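Local coordinates for putative polyketide synthase (Brevibacillus brevis, PDB 6HP2), which uses S-adenosylmethionine as methyl donor, as the O-methyltransferase domain of a trans-AT polyketide synthase that is probably involved in making the antibiotic bacillaene, at residues 45-50 against 247-252; 59-64 against 251-256; 195-200 against 288-293; 232-237 against 304-309. All blocks are in the same frame, centred on the assembly; numbering follows the deposited sequence.

Overall arrangement
The four contacts lie in one chain whose core is a mixed eight-stranded sheet with S-adenosyl-L-homocysteine bound beside it. Interactions 3 and 4, centres about 10 Å apart, share that sheet: reversed strand 284-293 lies between 194-203 and 233-240, and helix 299-310 follows it. Interactions 1 and 2, centres about 10 Å apart, lie across the chain's centre from interaction 3; they share Asp-251 and Pro-252, and Met-59 of interaction 2 packs its CE against Cys-48, Phe-50 and Ala-248 of interaction 1. Centres of interactions 2 and 4 are about 37 Å apart. Segments 45-50 (at the ligand pocket) and 59-64 meet residues 247-256, 195-200 meets 288-293 and 232-237 meets 304-309, so the two groups alternate along the sequence.

Interaction 1 of 4, residues 45-50 against 247-252; sequences LTVCPF and NALHDP. With SAH (S-adenosyl-L-homocysteine), chain B.
Ala-248 lays its methyl group over one face of the Phe-50 ring, and this is the apolar heart of the contact. CB of Ala-248 stands 3.9 Å from the centroid of the Phe-50 ring, 21° off the normal, a CH-pi contact displaced toward the ring's rim. With CG of Phe-50 anti to its own carbonyl carbon (chi1 -83°), the ring is brought against Ala-248, whose CA also lies over that face. Met-59 of helix 59-64 packs against both residues, and Phe-57 meets the Phe-50 ring edge-to-face. The same Ala-248 CB comes within 3.1 Å of Cys-48 O, a buried carbonyl that has no hydrogen-bond partner in the model. One step along the loop, CG1 of Val-47 touches both methyls of Leu-249, the two side chains crossing at about a right angle, with CG1 4.1 Å from CD1.

At the polar edge ND2 of Asn-247 donates to Phe-50 O over 3.1 Å. The bond is nearly straight at 166°, and the oxygen lies in the amide plane of Asn-247. The other end of that amide, OD1, accepts from Lys-53 NZ, so both ends of the group are held.

At the loop's other end Leu-45 N donates to SAH O, in the carboxylate of S-adenosyl-L-homocysteine, over 2.9 Å. CG2 of Thr-46 lies against OXT of the ligand. The loop therefore spans from helix 242-249 to the cofactor pocket of a Rossmann-like methyltransferase, meeting the homocysteine end of the ligand.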
# COMPACT_ATOMS: atom_id res chain seq x y z
N LEU A 45 -6.69 5.38 2.48
CA LEU A 45 -7.05 5.79 1.13
C LEU A 45 -6.79 4.68 0.10
O LEU A 45 -6.34 4.94 -1.01
CB LEU A 45 -6.28 7.04 0.74
CG LEU A 45 -6.35 8.21 1.76
CD1 LEU A 45 -5.51 9.37 1.25
CD2 LEU A 45 -7.78 8.59 2.01
N THR A 46 -7.10 3.45 0.44
CA THR A 46 -6.85 2.30 -0.43
C THR A 46 -8.11 1.45 -0.60
O THR A 46 -9.05 1.52 0.20
CB THR A 46 -5.75 1.42 0.17
OG1 THR A 46 -6.21 0.96 1.46
CG2 THR A 46 -4.46 2.23 0.38
N VAL A 47 -8.11 0.60 -1.61
CA VAL A 47 -9.14 -0.42 -1.73
C VAL A 47 -8.84 -1.50 -0.69
O VAL A 47 -7.89 -1.37 0.09
CB VAL A 47 -9.17 -0.96 -3.18
CG1 VAL A 47 -9.56 0.19 -4.10
CG2 VAL A 47 -7.80 -1.53 -3.55
N CYS A 48 -9.66 -2.53 -0.65
CA CYS A 48 -9.62 -3.51 0.42
C CYS A 48 -10.11 -4.83 -0.15
O CYS A 48 -10.86 -4.84 -1.12
CB CYS A 48 -10.50 -3.09 1.62
SG CYS A 48 -12.31 -3.10 1.33
N PRO A 49 -9.69 -5.96 0.45
CA PRO A 49 -10.06 -7.27 -0.08
C PRO A 49 -11.31 -7.92 0.51
O PRO A 49 -11.39 -8.00 1.73
CB PRO A 49 -8.88 -8.12 0.35
CG PRO A 49 -8.59 -7.59 1.70
CD PRO A 49 -8.71 -6.10 1.53
N PHE A 50 -12.29 -8.31 -0.30
CA PHE A 50 -13.46 -9.07 0.13
C PHE A 50 -13.22 -10.54 -0.21
O PHE A 50 -12.86 -10.84 -1.35
CB PHE A 50 -14.72 -8.62 -0.56
CG PHE A 50 -15.40 -7.40 0.06
CD1 PHE A 50 -14.73 -6.61 0.95
CD2 PHE A 50 -16.69 -7.05 -0.28
CE1 PHE A 50 -15.35 -5.52 1.53
CE2 PHE A 50 -17.28 -5.95 0.25
CZ PHE A 50 -16.60 -5.18 1.18
N ASN A 247 -13.51 -8.53 -5.96
CA ASN A 247 -14.77 -8.83 -5.27
C ASN A 247 -15.33 -7.59 -4.56
O ASN A 247 -16.52 -7.32 -4.61
CB ASN A 247 -14.61 -9.91 -4.22
CG ASN A 247 -14.34 -11.27 -4.80
OD1 ASN A 247 -14.68 -11.53 -5.93
ND2 ASN A 247 -13.76 -12.14 -4.00
N ALA A 248 -14.46 -6.85 -3.87
CA ALA A 248 -14.86 -5.64 -3.15
C ALA A 248 -15.32 -4.55 -4.10
O ALA A 248 -16.18 -3.72 -3.76
CB ALA A 248 -13.67 -5.15 -2.33
N LEU A 249 -14.71 -4.47 -5.27
CA LEU A 249 -15.02 -3.41 -6.22
C LEU A 249 -16.10 -3.81 -7.20
O LEU A 249 -16.42 -3.00 -8.09
CB LEU A 249 -13.77 -3.01 -7.00
CG LEU A 249 -12.66 -2.42 -6.14
CD1 LEU A 249 -11.49 -1.95 -7.00
CD2 LEU A 249 -13.19 -1.24 -5.34
N HIS A 250 -16.70 -4.99 -7.04
CA HIS A 250 -17.84 -5.38 -7.89
C HIS A 250 -19.02 -4.46 -7.58
O HIS A 250 -19.59 -4.51 -6.49
CB HIS A 250 -18.22 -6.84 -7.66
CG HIS A 250 -19.20 -7.36 -8.66
ND1 HIS A 250 -20.52 -7.65 -8.34
CD2 HIS A 250 -19.06 -7.65 -9.97
CE1 HIS A 250 -21.13 -8.11 -9.42
NE2 HIS A 250 -20.27 -8.11 -10.42
N ASP A 251 -19.36 -3.60 -8.54
CA ASP A 251 -20.25 -2.47 -8.32
C ASP A 251 -20.98 -2.27 -9.64
O ASP A 251 -20.74 -1.30 -10.37
CB ASP A 251 -19.45 -1.23 -7.92
CG ASP A 251 -20.23 -0.22 -7.09
OD1 ASP A 251 -21.46 -0.36 -6.89
OD2 ASP A 251 -19.56 0.74 -6.64
N PRO A 252 -21.91 -3.17 -9.96
CA PRO A 252 -22.41 -3.22 -11.36
C PRO A 252 -23.06 -1.93 -11.85
O PRO A 252 -23.04 -1.67 -13.06
CB PRO A 252 -23.40 -4.39 -11.33
CG PRO A 252 -23.77 -4.59 -9.89
CD PRO A 252 -22.60 -4.12 -9.07
N SAH B . -0.48 4.93 2.10
CA SAH B . -1.66 5.73 2.43
CB SAH B . -2.07 6.64 1.28
CG SAH B . -2.14 5.99 -0.09
SD SAH B . -2.84 7.14 -1.32
C SAH B . -2.77 4.78 2.80
O SAH B . -3.87 5.21 3.15
OXT SAH B . -2.56 3.57 2.77
C5' SAH B . -1.29 7.56 -2.16
C4' SAH B . -0.37 8.41 -1.29
O4' SAH B . 0.89 8.57 -1.98
C3' SAH B . -0.91 9.87 -1.14
O3' SAH B . -0.69 10.21 0.23
C2' SAH B . -0.05 10.74 -2.06
O2' SAH B . 0.13 12.06 -1.65
C1' SAH B . 1.27 9.94 -2.02
N9 SAH B . 2.20 10.17 -3.12
C8 SAH B . 1.99 10.02 -4.46
N7 SAH B . 3.11 10.40 -5.08
C5 SAH B . 4.04 10.73 -4.15
C6 SAH B . 5.35 11.19 -4.21
N6 SAH B . 6.03 11.35 -5.35
N1 SAH B . 6.02 11.42 -3.05
C2 SAH B . 5.40 11.30 -1.83
N3 SAH B . 4.09 10.88 -1.78
C4 SAH B . 3.42 10.65 -2.91

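Interaction 2 of 4, residues 59-64 against 251-256; sequences MSRVIL and DPDVEQ
OD2 of Asp-251 is gripped by two donors of Ser-60: the backbone N at 2.9 Å from OD2 and the hydroxyl OG at 2.7 Å from OD2. Both come in on the syn side, from opposite faces of the carboxylate plane and well out of it. Ser-60 can present the two together because its OG sits between the backbone N and the carbonyl carbon (chi1 56°), on the same side as the amide. The other oxygen, OD1, takes a bond from Ser-58 OG, so both oxygens of this buried carboxylate have partners. CG2 of Val-254 packs beside the Ser-60 side chain, 3.6 Å from Ser-60 OG.

Farther out, Arg-61 and Asp-253 reach for each other from opposite directions and form a salt bridge. The extended arginine chain brings the edge of its guanidinium to Asp-253 OD2, with the two flat groups 22° from coplanar. Asp-253 OD2 takes NH1 of Arg-61 on its syn lone pair at 2.7 Å; NH2 also faces that oxygen, but its modelled distance is too short to rely on. Tyr-257 adds a cation-pi contact to the guanidinium.

Asp-251 starts a type I turn, closed by Val-254 N bonding to Asp-251 O, that leads into helix 254-258. The Ser-60 N-H, in the first turn of helix 59-64 and so not taken by an i-to-i-4 bond, and the positive helix end probably help stabilise Asp-251 as a carboxylate.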
# COMPACT_ATOMS: atom_id res chain seq x y z
N MET A 59 -19.62 -0.41 -3.18
CA MET A 59 -18.47 0.26 -2.61
C MET A 59 -18.51 1.75 -2.91
O MET A 59 -18.14 2.55 -2.07
CB MET A 59 -17.17 -0.35 -3.13
CG MET A 59 -15.92 0.26 -2.51
SD MET A 59 -15.83 -0.17 -0.73
CE MET A 59 -15.37 -1.90 -0.85
N SER A 60 -18.94 2.14 -4.12
CA SER A 60 -18.94 3.57 -4.47
C SER A 60 -19.90 4.34 -3.57
O SER A 60 -19.62 5.47 -3.17
CB SER A 60 -19.32 3.76 -5.95
OG SER A 60 -20.56 3.17 -6.23
N ARG A 61 -21.08 3.77 -3.28
CA ARG A 61 -22.02 4.42 -2.36
C ARG A 61 -21.41 4.58 -0.97
O ARG A 61 -21.48 5.66 -0.36
CB ARG A 61 -23.29 3.61 -2.28
CG ARG A 61 -24.22 3.85 -3.47
CD ARG A 61 -25.45 2.96 -3.42
NE ARG A 61 -26.31 3.17 -4.59
CZ ARG A 61 -26.06 2.68 -5.80
NH1 ARG A 61 -24.96 1.96 -6.02
NH2 ARG A 61 -26.90 2.92 -6.80
N VAL A 62 -20.73 3.55 -0.49
CA VAL A 62 -20.18 3.56 0.86
C VAL A 62 -19.02 4.54 0.97
O VAL A 62 -18.89 5.25 1.97
CB VAL A 62 -19.75 2.14 1.25
CG1 VAL A 62 -19.04 2.19 2.57
CG2 VAL A 62 -20.97 1.24 1.31
N ILE A 63 -18.12 4.55 -0.04
CA ILE A 63 -16.95 5.40 0.01
C ILE A 63 -17.33 6.85 -0.22
O ILE A 63 -16.76 7.75 0.40
CB ILE A 63 -15.90 4.93 -1.01
CG1 ILE A 63 -15.36 3.55 -0.64
CG2 ILE A 63 -14.80 5.96 -1.10
CD1 ILE A 63 -14.72 3.49 0.74
N LEU A 64 -18.25 7.11 -1.15
CA LEU A 64 -18.57 8.48 -1.55
C LEU A 64 -19.65 9.11 -0.70
O LEU A 64 -19.91 10.31 -0.85
CB LEU A 64 -19.01 8.51 -3.03
CG LEU A 64 -17.96 8.08 -4.07
CD1 LEU A 64 -18.55 8.21 -5.51
CD2 LEU A 64 -16.66 8.91 -3.93
N ASP A 251 -19.36 -3.60 -8.54
CA ASP A 251 -20.25 -2.47 -8.32
C ASP A 251 -20.98 -2.27 -9.64
O ASP A 251 -20.74 -1.30 -10.37
CB ASP A 251 -19.45 -1.23 -7.92
CG ASP A 251 -20.23 -0.22 -7.09
OD1 ASP A 251 -21.46 -0.36 -6.89
OD2 ASP A 251 -19.56 0.74 -6.64
N PRO A 252 -21.91 -3.17 -9.96
CA PRO A 252 -22.41 -3.22 -11.36
C PRO A 252 -23.06 -1.93 -11.85
O PRO A 252 -23.04 -1.67 -13.06
CB PRO A 252 -23.40 -4.39 -11.33
CG PRO A 252 -23.77 -4.59 -9.89
CD PRO A 252 -22.60 -4.12 -9.07
N ASP A 253 -23.61 -1.10 -10.98
CA ASP A 253 -24.25 0.14 -11.41
C ASP A 253 -23.35 1.37 -11.25
O ASP A 253 -23.83 2.50 -11.43
CB ASP A 253 -25.54 0.37 -10.62
CG ASP A 253 -25.28 0.59 -9.14
OD1 ASP A 253 -24.50 -0.21 -8.55
OD2 ASP A 253 -25.81 1.56 -8.58
N VAL A 254 -22.07 1.19 -10.96
CA VAL A 254 -21.24 2.30 -10.54
C VAL A 254 -21.18 3.37 -11.62
O VAL A 254 -21.30 4.56 -11.32
CB VAL A 254 -19.83 1.79 -10.12
CG1 VAL A 254 -19.09 1.21 -11.31
CG2 VAL A 254 -19.05 2.92 -9.51
N GLU A 255 -21.07 2.98 -12.88
CA GLU A 255 -20.89 3.97 -13.94
C GLU A 255 -22.12 4.87 -14.03
O GLU A 255 -21.98 6.09 -14.17
CB GLU A 255 -20.63 3.27 -15.27
CG GLU A 255 -19.39 2.39 -15.25
CD GLU A 255 -18.80 2.17 -16.62
OE1 GLU A 255 -19.51 1.63 -17.50
OE2 GLU A 255 -17.63 2.56 -16.83
N GLN A 256 -23.32 4.29 -13.94
CA GLN A 256 -24.54 5.08 -13.84
C GLN A 256 -24.55 5.91 -12.56
O GLN A 256 -24.87 7.11 -12.58
CB GLN A 256 -25.76 4.17 -13.88
CG GLN A 256 -26.16 3.70 -15.27
CD GLN A 256 -26.82 4.80 -16.07
OE1 GLN A 256 -27.86 5.34 -15.68
NE2 GLN A 256 -26.22 5.15 -17.21

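Interaction 3 of 4, residues 195-200 against 288-293; sequences TVLLID and LFKLKK
Two neighbouring antiparallel strands of the mixed sheet meet here, 194-203 and 284-293, and Val-196 with Leu-291 and Leu-198 with Phe-289 are their hydrogen-bonded pairs. Phe-289 N donates to Leu-198 O at 2.7 Å, and Leu-198 N answers to Phe-289 O at 3.0 Å. Leu-291 N reaches Val-196 O over 2.8 Å. The short segments run 161° apart in direction.

On the face holding Val-196, Leu-198, Phe-289 and Leu-291, the two leucines meet methyl to methyl, CD1 of Leu-198 4.0 Å from CD1 of Leu-291. The Phe-289 ring lies beside the Leu-198 CB and turns an edge toward Leu-198 O, while its CE1 reaches Asp-200 CB. Trp-224 of helix 221-230 covers this side and meets the Phe-289 ring with the planes at about 35°. In this Rossmann-like fold 284-293 is the reversed strand, inserted between 194-203 and 233-240 to give the 3-2-1-4-5-7-6 order of class I methyltransferases; strand 194-203 runs parallel to 164-170 on its other side.

On the opposite face, Ile-199 and Leu-288 lie side by side and point the same way, so that CD2 of Leu-288 sits 3.7 Å from both CG1 and CD1 of Ile-199. Helix 70-88 packs there. CD2 of Leu-197 rests on the Lys-290 chain, which runs extended past it to bond Val-86 O with NZ. At the end of the strands Lys-292 bends at chi2 (-71°) and passes at a slant across the Thr-195 side chain, bringing NZ to 2.8 Å from Thr-195 OG1. That hydroxyl also bonds Glu-91.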
# COMPACT_ATOMS: atom_id res chain seq x y z
N THR A 195 13.41 -4.17 5.89
CA THR A 195 12.36 -4.64 5.01
C THR A 195 11.68 -3.48 4.33
O THR A 195 11.49 -2.41 4.94
CB THR A 195 11.33 -5.45 5.85
OG1 THR A 195 12.02 -6.50 6.54
CG2 THR A 195 10.32 -6.10 4.98
N VAL A 196 11.36 -3.69 3.07
CA VAL A 196 10.46 -2.84 2.33
C VAL A 196 9.12 -3.56 2.18
O VAL A 196 9.07 -4.67 1.65
CB VAL A 196 11.04 -2.41 0.98
CG1 VAL A 196 10.07 -1.36 0.34
CG2 VAL A 196 12.41 -1.92 1.16
N LEU A 197 8.03 -2.89 2.55
CA LEU A 197 6.68 -3.42 2.41
C LEU A 197 5.89 -2.52 1.46
O LEU A 197 5.67 -1.32 1.73
CB LEU A 197 6.02 -3.54 3.77
CG LEU A 197 6.67 -4.41 4.79
CD1 LEU A 197 6.04 -4.24 6.19
CD2 LEU A 197 6.59 -5.86 4.36
N LEU A 198 5.43 -3.10 0.38
CA LEU A 198 4.62 -2.41 -0.59
C LEU A 198 3.29 -3.09 -0.82
O LEU A 198 3.16 -4.32 -0.73
CB LEU A 198 5.32 -2.35 -1.93
CG LEU A 198 6.71 -1.85 -1.98
CD1 LEU A 198 7.21 -2.03 -3.46
CD2 LEU A 198 6.83 -0.43 -1.59
N ILE A 199 2.29 -2.27 -1.14
CA ILE A 199 1.06 -2.70 -1.76
C ILE A 199 1.03 -1.94 -3.07
O ILE A 199 0.96 -0.71 -3.06
CB ILE A 199 -0.19 -2.43 -0.92
CG1 ILE A 199 -0.13 -3.19 0.42
CG2 ILE A 199 -1.46 -2.83 -1.69
CD1 ILE A 199 -1.38 -3.18 1.20
N ASP A 200 0.99 -2.67 -4.20
CA ASP A 200 1.21 -2.01 -5.48
C ASP A 200 0.70 -2.90 -6.61
O ASP A 200 0.31 -4.07 -6.42
CB ASP A 200 2.69 -1.68 -5.68
CG ASP A 200 2.91 -0.29 -6.20
OD1 ASP A 200 2.17 0.13 -7.09
OD2 ASP A 200 3.89 0.36 -5.73
N LEU A 288 0.79 -7.64 -2.56
CA LEU A 288 1.51 -7.24 -1.36
C LEU A 288 2.97 -7.71 -1.56
O LEU A 288 3.21 -8.89 -1.77
CB LEU A 288 0.94 -7.88 -0.10
CG LEU A 288 -0.58 -8.02 0.03
CD1 LEU A 288 -0.92 -8.73 1.33
CD2 LEU A 288 -1.25 -6.66 -0.03
N PHE A 289 3.92 -6.79 -1.49
CA PHE A 289 5.34 -7.09 -1.67
C PHE A 289 6.08 -7.03 -0.33
O PHE A 289 5.98 -6.02 0.37
CB PHE A 289 6.08 -6.10 -2.57
CG PHE A 289 5.55 -5.97 -3.97
CD1 PHE A 289 4.30 -5.49 -4.21
CD2 PHE A 289 6.38 -6.21 -5.03
CE1 PHE A 289 3.86 -5.30 -5.52
CE2 PHE A 289 5.93 -6.07 -6.35
CZ PHE A 289 4.67 -5.62 -6.58
N LYS A 290 6.88 -8.05 -0.04
CA LYS A 290 7.83 -8.01 1.09
C LYS A 290 9.24 -8.18 0.53
O LYS A 290 9.60 -9.26 -0.01
CB LYS A 290 7.50 -9.07 2.12
CG LYS A 290 6.02 -9.15 2.38
CD LYS A 290 5.72 -9.98 3.66
CE LYS A 290 4.23 -9.96 3.92
NZ LYS A 290 3.87 -10.64 5.18
N LEU A 291 10.03 -7.12 0.64
CA LEU A 291 11.35 -7.07 0.02
C LEU A 291 12.44 -6.99 1.08
O LEU A 291 12.26 -6.35 2.14
CB LEU A 291 11.49 -5.85 -0.92
CG LEU A 291 10.30 -5.54 -1.83
CD1 LEU A 291 10.49 -4.21 -2.55
CD2 LEU A 291 10.12 -6.64 -2.86
N LYS A 292 13.60 -7.52 0.72
CA LYS A 292 14.81 -7.50 1.52
C LYS A 292 15.92 -6.97 0.64
O LYS A 292 15.85 -7.07 -0.60
CB LYS A 292 15.15 -8.91 2.07
CG LYS A 292 14.09 -9.50 2.96
CD LYS A 292 14.01 -8.79 4.32
CE LYS A 292 12.88 -9.35 5.17
NZ LYS A 292 13.09 -9.07 6.63
N LYS A 293 16.99 -6.52 1.28
CA LYS A 293 18.20 -6.11 0.56
C LYS A 293 19.15 -7.28 0.38
O LYS A 293 19.41 -8.04 1.31
CB LYS A 293 18.90 -5.00 1.31
CG LYS A 293 19.38 -3.83 0.49
CD LYS A 293 19.76 -2.67 1.45
CE LYS A 293 20.36 -1.48 0.70
NZ LYS A 293 20.86 -0.45 1.66

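Interaction 4 of 4, residues 232-237 against 304-309; sequences QLVIDE and EWNASK
Asn-306 clips its amide onto the edge of strand 233-235 with two bonds. Its OD1 accepts from Ile-235 N at 2.8 Å, and its ND2 donates to Leu-233 O over 3.3 Å in an almost straight line, with that oxygen in the amide plane. The side chain thus pairs with the backbone on both sides of Val-234, much as another strand would.

Trp-305 swings CG anti to its backbone N (chi1 -175°), which brings the indole edge to the strand: NE1 donates to Ile-235 O at 2.8 Å from above the carbonyl plane, and CD1 touches Val-234 CB at 3.8 Å. Helix 299-310 packs here beside strand 233-240 of the core sheet, its axis 26° from the strand direction; the strand's neighbour is 284-293, and at Asp-236 and Glu-237 a classic beta bulge faces Lys-290.

Lys-309 slides past Ile-235 in the opposite direction, CB to 3.7 Å from Ile-235 CG2. A bend at chi2 (-76°) then turns its chain along Ile-235 O toward the bulge, and NZ donates to Asp-236 O at 3.0 Å. A water accepts from Lys-309 NZ and donates to Asp-236 OD1, linking the two charges.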
# COMPACT_ATOMS: atom_id res chain seq x y z
N GLN A 232 19.27 -3.43 -5.55
CA GLN A 232 19.73 -4.39 -4.54
C GLN A 232 18.59 -5.07 -3.80
O GLN A 232 18.78 -5.67 -2.74
CB GLN A 232 20.66 -3.70 -3.54
CG GLN A 232 21.97 -3.13 -4.12
CD GLN A 232 21.77 -1.78 -4.79
OE1 GLN A 232 21.23 -0.85 -4.20
NE2 GLN A 232 22.21 -1.68 -6.04
N LEU A 233 17.38 -5.03 -4.33
CA LEU A 233 16.26 -5.61 -3.61
C LEU A 233 15.82 -6.94 -4.21
O LEU A 233 15.80 -7.12 -5.42
CB LEU A 233 15.09 -4.62 -3.60
CG LEU A 233 15.37 -3.33 -2.87
CD1 LEU A 233 14.25 -2.24 -3.16
CD2 LEU A 233 15.47 -3.50 -1.36
N VAL A 234 15.36 -7.83 -3.35
CA VAL A 234 14.77 -9.07 -3.77
C VAL A 234 13.47 -9.27 -3.05
O VAL A 234 13.28 -8.79 -1.93
CB VAL A 234 15.73 -10.28 -3.52
CG1 VAL A 234 16.92 -10.09 -4.41
CG2 VAL A 234 16.14 -10.32 -2.07
N ILE A 235 12.63 -10.06 -3.69
CA ILE A 235 11.32 -10.39 -3.18
C ILE A 235 11.44 -11.54 -2.21
O ILE A 235 11.78 -12.65 -2.60
CB ILE A 235 10.37 -10.74 -4.32
CG1 ILE A 235 10.17 -9.54 -5.22
CG2 ILE A 235 9.07 -11.30 -3.73
CD1 ILE A 235 9.55 -9.92 -6.61
N ASP A 236 11.08 -11.29 -0.95
CA ASP A 236 11.01 -12.37 0.02
C ASP A 236 9.66 -13.07 -0.07
O ASP A 236 9.58 -14.31 0.09
CB ASP A 236 11.27 -11.82 1.44
CG ASP A 236 11.41 -12.93 2.47
OD1 ASP A 236 12.25 -13.83 2.25
OD2 ASP A 236 10.67 -12.92 3.46
N GLU A 237 8.60 -12.29 -0.30
CA GLU A 237 7.25 -12.78 -0.38
C GLU A 237 6.45 -11.85 -1.27
O GLU A 237 6.62 -10.62 -1.22
CB GLU A 237 6.63 -12.87 1.02
CG GLU A 237 5.32 -13.62 1.07
CD GLU A 237 4.88 -13.99 2.49
OE1 GLU A 237 5.66 -13.78 3.42
OE2 GLU A 237 3.75 -14.49 2.67
N GLU A 304 17.00 -13.47 -11.12
CA GLU A 304 16.50 -14.84 -11.16
C GLU A 304 15.68 -15.13 -9.92
O GLU A 304 14.63 -15.78 -10.00
CB GLU A 304 17.68 -15.83 -11.29
CG GLU A 304 18.40 -15.62 -12.61
CD GLU A 304 19.59 -16.55 -12.78
OE1 GLU A 304 19.98 -16.77 -13.95
OE2 GLU A 304 20.12 -17.04 -11.75
N TRP A 305 16.10 -14.60 -8.77
CA TRP A 305 15.29 -14.78 -7.56
C TRP A 305 13.93 -14.11 -7.72
O TRP A 305 12.87 -14.69 -7.43
CB TRP A 305 16.04 -14.20 -6.38
CG TRP A 305 15.35 -14.44 -5.08
CD1 TRP A 305 14.42 -13.66 -4.49
CD2 TRP A 305 15.52 -15.60 -4.24
NE1 TRP A 305 14.03 -14.23 -3.31
CE2 TRP A 305 14.68 -15.43 -3.14
CE3 TRP A 305 16.30 -16.77 -4.33
CZ2 TRP A 305 14.59 -16.38 -2.11
CZ3 TRP A 305 16.21 -17.70 -3.31
CH2 TRP A 305 15.37 -17.51 -2.21
N ASN A 306 13.94 -12.86 -8.16
CA ASN A 306 12.67 -12.14 -8.27
C ASN A 306 11.74 -12.79 -9.29
O ASN A 306 10.52 -12.86 -9.07
CB ASN A 306 12.96 -10.70 -8.62
CG ASN A 306 13.60 -9.94 -7.44
OD1 ASN A 306 13.54 -10.36 -6.28
ND2 ASN A 306 14.25 -8.83 -7.76
N ALA A 307 12.30 -13.30 -10.41
CA ALA A 307 11.47 -13.91 -11.42
C ALA A 307 10.80 -15.16 -10.88
O ALA A 307 9.64 -15.43 -11.20
CB ALA A 307 12.31 -14.26 -12.65
N SER A 308 11.53 -15.94 -10.08
CA SER A 308 10.98 -17.15 -9.47
C SER A 308 9.84 -16.82 -8.51
O SER A 308 8.81 -17.51 -8.46
CB SER A 308 12.12 -17.90 -8.74
OG SER A 308 11.62 -19.01 -8.03
N LYS A 309 10.03 -15.81 -7.67
CA LYS A 309 8.95 -15.42 -6.78
C LYS A 309 7.72 -14.97 -7.56
O LYS A 309 6.58 -15.28 -7.18
CB LYS A 309 9.43 -14.28 -5.87
CG LYS A 309 10.54 -14.76 -4.89
CD LYS A 309 9.90 -15.59 -3.78
CE LYS A 309 10.97 -16.11 -2.82
NZ LYS A 309 10.32 -16.64 -1.59
O HOH W 1 12.11 -16.53 0.69